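Local atomic coordinates of coenzyme A transferase (Yersinia pestis, PDB entry 3QLI), a protein that probably transfers coenzyme A from an acyl-CoA thioester to a carboxylate such as acetate. Residues Y221-S225 and A244-V249; A229-D234 and V252-R256. One frame throughout, in Å; residues are numbered along the deposited sequence.

Contact 1 of 2, residues Y221-S225 and A244-V249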
loop_
_atom_site.group_PDB
_atom_site.type_symbol
_atom_site.label_atom_id
_atom_site.label_comp_id
_atom_site.label_asym_id
_atom_site.label_seq_id
_atom_site.Cartn_x
_atom_site.Cartn_y
_atom_site.Cartn_z
ATOM N N TYR A 221 -20.029 -9.952 19.265
ATOM C CA TYR A 221 -19.717 -10.764 18.090
ATOM C C TYR A 221 -20.965 -11.316 17.432
ATOM O O TYR A 221 -20.949 -11.644 16.252
ATOM C CB TYR A 221 -18.791 -11.934 18.452
ATOM C CG TYR A 221 -17.347 -11.547 18.748
ATOM C CD1 TYR A 221 -16.887 -10.257 18.523
ATOM C CD2 TYR A 221 -16.450 -12.484 19.249
ATOM C CE1 TYR A 221 -15.565 -9.902 18.802
ATOM C CE2 TYR A 221 -15.130 -12.144 19.532
ATOM C CZ TYR A 221 -14.693 -10.856 19.305
ATOM O OH TYR A 221 -13.383 -10.525 19.583
ATOM N N THR A 222 -22.041 -11.459 18.195
ATOM C CA THR A 222 -23.271 -11.967 17.607
ATOM C C THR A 222 -23.756 -11.002 16.541
ATOM O O THR A 222 -23.985 -11.398 15.401
ATOM C CB THR A 222 -24.367 -12.224 18.651
ATOM O OG1 THR A 222 -23.928 -13.260 19.538
ATOM C CG2 THR A 222 -25.659 -12.664 17.969
ATOM N N SER A 223 -23.898 -9.731 16.904
ATOM C CA SER A 223 -24.371 -8.738 15.943
ATOM C C SER A 223 -23.354 -8.557 14.823
ATOM O O SER A 223 -23.706 -8.471 13.654
ATOM C CB SER A 223 -24.592 -7.389 16.620
ATOM O OG SER A 223 -24.701 -6.371 15.635
ATOM N N ILE A 224 -22.084 -8.469 15.196
ATOM C CA ILE A 224 -21.034 -8.308 14.200
ATOM C C ILE A 224 -21.014 -9.456 13.184
ATOM O O ILE A 224 -20.909 -9.222 11.987
ATOM C CB ILE A 224 -19.669 -8.126 14.865
ATOM C CG1 ILE A 224 -19.664 -6.809 15.657
ATOM C CG2 ILE A 224 -18.546 -8.172 13.792
ATOM C CD1 ILE A 224 -18.373 -6.554 16.459
ATOM N N SER A 225 -21.114 -10.700 13.646
ATOM C CA SER A 225 -21.049 -11.816 12.708
ATOM C C SER A 225 -22.215 -11.785 11.723
ATOM O O SER A 225 -22.068 -12.197 10.578
ATOM C CB SER A 225 -20.978 -13.167 13.436
ATOM O OG SER A 225 -22.152 -13.378 14.202
ATOM N N ALA A 244 -12.530 -16.044 17.785
ATOM C CA ALA A 244 -13.943 -16.364 17.995
ATOM C C ALA A 244 -14.826 -15.711 16.935
ATOM O O ALA A 244 -15.798 -16.315 16.476
ATOM C CB ALA A 244 -14.392 -15.952 19.401
ATOM N N LEU A 245 -14.493 -14.483 16.541
ATOM C CA LEU A 245 -15.333 -13.759 15.579
ATOM C C LEU A 245 -15.393 -14.466 14.217
ATOM O O LEU A 245 -16.469 -14.840 13.753
ATOM C CB LEU A 245 -14.886 -12.297 15.436
ATOM C CG LEU A 245 -15.671 -11.425 14.444
ATOM C CD1 LEU A 245 -17.202 -11.561 14.627
ATOM C CD2 LEU A 245 -15.223 -9.960 14.536
ATOM N N PRO A 246 -14.233 -14.669 13.573
ATOM C CA PRO A 246 -14.245 -15.461 12.333
ATOM C C PRO A 246 -14.940 -16.822 12.482
ATOM O O PRO A 246 -15.684 -17.220 11.590
ATOM C CB PRO A 246 -12.750 -15.635 12.000
ATOM C CG PRO A 246 -11.986 -15.030 13.159
ATOM C CD PRO A 246 -12.917 -14.060 13.826
ATOM N N ASN A 247 -14.709 -17.531 13.583
ATOM C CA ASN A 247 -15.428 -18.782 13.805
ATOM C C ASN A 247 -16.944 -18.574 13.775
ATOM O O ASN A 247 -17.685 -19.393 13.226
ATOM C CB ASN A 247 -15.004 -19.428 15.125
ATOM C CG ASN A 247 -13.605 -20.022 15.060
ATOM O OD1 ASN A 247 -12.927 -19.946 14.027
ATOM N ND2 ASN A 247 -13.159 -20.604 16.169
ATOM N N LEU A 248 -17.398 -17.474 14.366
ATOM C CA LEU A 248 -18.828 -17.171 14.421
ATOM C C LEU A 248 -19.355 -16.786 13.052
ATOM O O LEU A 248 -20.474 -17.148 12.676
ATOM C CB LEU A 248 -19.099 -16.022 15.395
ATOM C CG LEU A 248 -19.818 -16.340 16.705
ATOM C CD1 LEU A 248 -19.019 -17.335 17.522
ATOM C CD2 LEU A 248 -20.056 -15.064 17.499
ATOM N N VAL A 249 -18.561 -16.014 12.314
ATOM C CA VAL A 249 -18.938 -15.653 10.955
ATOM C C VAL A 249 -19.114 -16.921 10.123
ATOM O O VAL A 249 -20.144 -17.120 9.480
ATOM C CB VAL A 249 -17.887 -14.728 10.314
ATOM C CG1 VAL A 249 -18.189 -14.513 8.834
ATOM C CG2 VAL A 249 -17.836 -13.399 11.067
#

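Contact 2 of 2, residues A229-D234 and V252-R256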
loop_
_atom_site.group_PDB
_atom_site.type_symbol
_atom_site.label_atom_id
_atom_site.label_comp_id
_atom_site.label_asym_id
_atom_site.label_seq_id
_atom_site.Cartn_x
_atom_site.Cartn_y
_atom_site.Cartn_z
ATOM N N ALA A 229 -21.855 -11.309 7.770
ATOM C CA ALA A 229 -22.425 -12.357 6.924
ATOM C C ALA A 229 -23.375 -11.785 5.869
ATOM O O ALA A 229 -23.460 -12.305 4.761
ATOM C CB ALA A 229 -23.127 -13.429 7.768
ATOM N N ASP A 230 -24.093 -10.722 6.210
ATOM C CA ASP A 230 -24.989 -10.096 5.243
ATOM C C ASP A 230 -24.226 -9.521 4.048
ATOM O O ASP A 230 -24.794 -9.334 2.973
ATOM C CB ASP A 230 -25.815 -8.987 5.896
ATOM C CG ASP A 230 -26.947 -9.519 6.762
ATOM O OD1 ASP A 230 -27.222 -10.741 6.726
ATOM O OD2 ASP A 230 -27.569 -8.696 7.475
ATOM N N LEU A 231 -22.939 -9.237 4.244
ATOM C CA LEU A 231 -22.099 -8.656 3.198
ATOM C C LEU A 231 -21.370 -9.721 2.374
ATOM O O LEU A 231 -20.608 -9.393 1.465
ATOM C CB LEU A 231 -21.069 -7.690 3.810
ATOM C CG LEU A 231 -21.625 -6.438 4.491
ATOM C CD1 LEU A 231 -20.558 -5.742 5.324
ATOM C CD2 LEU A 231 -22.204 -5.488 3.457
ATOM N N VAL A 232 -21.595 -10.989 2.705
ATOM C CA VAL A 232 -21.023 -12.103 1.953
ATOM C C VAL A 232 -22.066 -12.734 1.034
ATOM O O VAL A 232 -23.045 -13.320 1.507
ATOM C CB VAL A 232 -20.493 -13.194 2.901
ATOM C CG1 VAL A 232 -19.817 -14.291 2.113
ATOM C CG2 VAL A 232 -19.519 -12.587 3.915
ATOM N N PRO A 233 -21.867 -12.624 -0.288
ATOM C CA PRO A 233 -22.802 -13.252 -1.237
ATOM C C PRO A 233 -22.479 -14.726 -1.483
ATOM O O PRO A 233 -21.358 -15.134 -1.199
ATOM C CB PRO A 233 -22.576 -12.453 -2.517
ATOM C CG PRO A 233 -21.148 -12.000 -2.427
ATOM C CD PRO A 233 -20.852 -11.796 -0.959
ATOM N N ASP A 234 -23.424 -15.522 -1.992
ATOM C CA ASP A 234 -23.032 -16.842 -2.491
ATOM C C ASP A 234 -21.885 -16.628 -3.498
ATOM O O ASP A 234 -21.823 -15.604 -4.178
ATOM C CB ASP A 234 -24.197 -17.589 -3.162
ATOM C CG ASP A 234 -25.211 -18.167 -2.161
ATOM O OD1 ASP A 234 -24.838 -18.603 -1.045
ATOM O OD2 ASP A 234 -26.407 -18.204 -2.517
ATOM N N VAL A 252 -22.288 -18.544 10.762
ATOM C CA VAL A 252 -23.429 -17.956 10.066
ATOM C C VAL A 252 -23.419 -18.362 8.599
ATOM O O VAL A 252 -24.468 -18.536 7.988
ATOM C CB VAL A 252 -23.469 -16.410 10.183
ATOM C CG1 VAL A 252 -24.606 -15.858 9.375
ATOM C CG2 VAL A 252 -23.619 -15.994 11.624
ATOM N N LEU A 253 -22.228 -18.540 8.037
ATOM C CA LEU A 253 -22.112 -18.843 6.611
ATOM C C LEU A 253 -22.396 -20.299 6.251
ATOM O O LEU A 253 -22.304 -20.673 5.081
ATOM C CB LEU A 253 -20.732 -18.450 6.091
ATOM C CG LEU A 253 -20.394 -16.968 6.234
ATOM C CD1 LEU A 253 -19.018 -16.684 5.638
ATOM C CD2 LEU A 253 -21.467 -16.128 5.537
ATOM N N LYS A 254 -22.746 -21.119 7.239
ATOM C CA LYS A 254 -22.988 -22.529 6.962
ATOM C C LYS A 254 -24.133 -22.748 5.962
ATOM O O LYS A 254 -24.267 -23.831 5.389
ATOM C CB LYS A 254 -23.222 -23.323 8.249
ATOM C CG LYS A 254 -24.449 -22.915 9.042
ATOM C CD LYS A 254 -24.758 -23.964 10.105
ATOM C CE LYS A 254 -25.388 -23.340 11.334
ATOM N NZ LYS A 254 -24.381 -22.589 12.137
ATOM N N ASP A 255 -24.936 -21.711 5.738
ATOM C CA ASP A 255 -26.079 -21.803 4.830
ATOM C C ASP A 255 -25.740 -21.414 3.387
ATOM O O ASP A 255 -26.584 -21.542 2.496
ATOM C CB ASP A 255 -27.234 -20.934 5.342
ATOM C CG ASP A 255 -27.701 -21.345 6.734
ATOM O OD1 ASP A 255 -27.867 -22.565 6.975
ATOM O OD2 ASP A 255 -27.890 -20.448 7.591
ATOM N N ARG A 256 -24.514 -20.951 3.153
ATOM C CA ARG A 256 -24.114 -20.503 1.823
ATOM C C ARG A 256 -23.728 -21.673 0.918
ATOM O O ARG A 256 -23.549 -22.799 1.376
ATOM C CB ARG A 256 -22.934 -19.522 1.909
ATOM C CG ARG A 256 -23.212 -18.253 2.693
ATOM C CD ARG A 256 -24.101 -17.271 1.921
ATOM N NE ARG A 256 -24.172 -15.987 2.619
ATOM C CZ ARG A 256 -24.971 -15.762 3.656
ATOM N NH1 ARG A 256 -25.765 -16.733 4.089
ATOM N NH2 ARG A 256 -24.980 -14.580 4.260
#

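Contact 1 of 2, residues Y221-S225 and A244-V249
The Y221 ring lies over L245 where helices 220-230 and 244-252 pack, two neighbouring helices of the C-terminal α/β half, a Rossmann-like CoA-transferase domain. The two segments run 9.2 Å apart at their axes with an angle of 51° between their directions, and the interface is held by packing, with no hydrogen bond across it. With CG turned away from its own carbonyl carbon (chi1 -73°), the tyrosine extends toward the start of the other helix. L245 CB sits almost exactly on the ring normal, 3.9 Å from the centroid, in a CH-pi contact, while A244 CB meets the ring at its edge, near CE2. A244 lines a coenzyme A site seen in this protein, so the tyrosine probably backs that site. L245 CG stands anti to its N (chi1 179°), which carries the isopropyl end past the ring to I224, where the fork of CD1 and CD2 faces I224 CG2, at 3.7 Å from CD1. One turn on, S225 is the small residue at the closest backbone approach, its CA 4.7 Å from V249 CA; its CB rests on L248 CB, and V249 CG2 fits beside it. L248 CD2 reaches back to Y221 CB at 3.5 Å.

Contact 2 of 2, residues A229-D234 and V252-R256
A229 CB is pressed against V252 CG1 at 3.3 Å, tighter than usual for two methyl groups, and lies 3.9 Å from L253 CD2. The same L253 methyl also reaches V232 CB, and both L253 and V232 touch L238 of strand 237-240, which extends this apolar centre down to the sheet. L253 CD2 further lies 3.8 Å above one face of the R256 guanidinium, offset toward its rim, where the packing turns polar. Bent at chi2 (-74°), the arginine chain brings two N-H groups to the backbone of the facing segment. NE gives a fairly straight bond to V232 O (3.1 Å, 159°), and NH2 a more bent one to A229 O (2.8 Å, 135°). A229 O also accepts from V232 N on the opposite face of its carbonyl plane. Outermost, D234 OD1 lies 3.3 Å from R256 CD but bonds to N257 N; its carboxylate stands nearly perpendicular to the guanidinium, too far for a salt bridge. The arginine thus joins the loop after helix 244-252 to the C-terminal end of helix 220-230, at the edge of the helix layer on the sheet of an open α/β, Rossmann-like domain.

How the contacts relate
From the N-terminal side, the chain enters helix 220-230, passes through the turn at 231-234 into strand 237-240, and returns as helix 244-252 before the loop that precedes strand 260-261. Contact 1 closes a loop of 18 residues between its segments and contact 2 one of 17. The two loops cross, since the segments alternate along the chain, so the helices are joined near their starts, and again where they give way to the turn 231-234 and the loop after 252. Their centres lie 12 Å apart, and S225 OG touches V252 CG2 at 4.0 Å between them. Contact 1 lies at the coenzyme A side, contact 2 away from the annotated sites; together they bind the two helices that precede and follow strand 237-240, packed side by side.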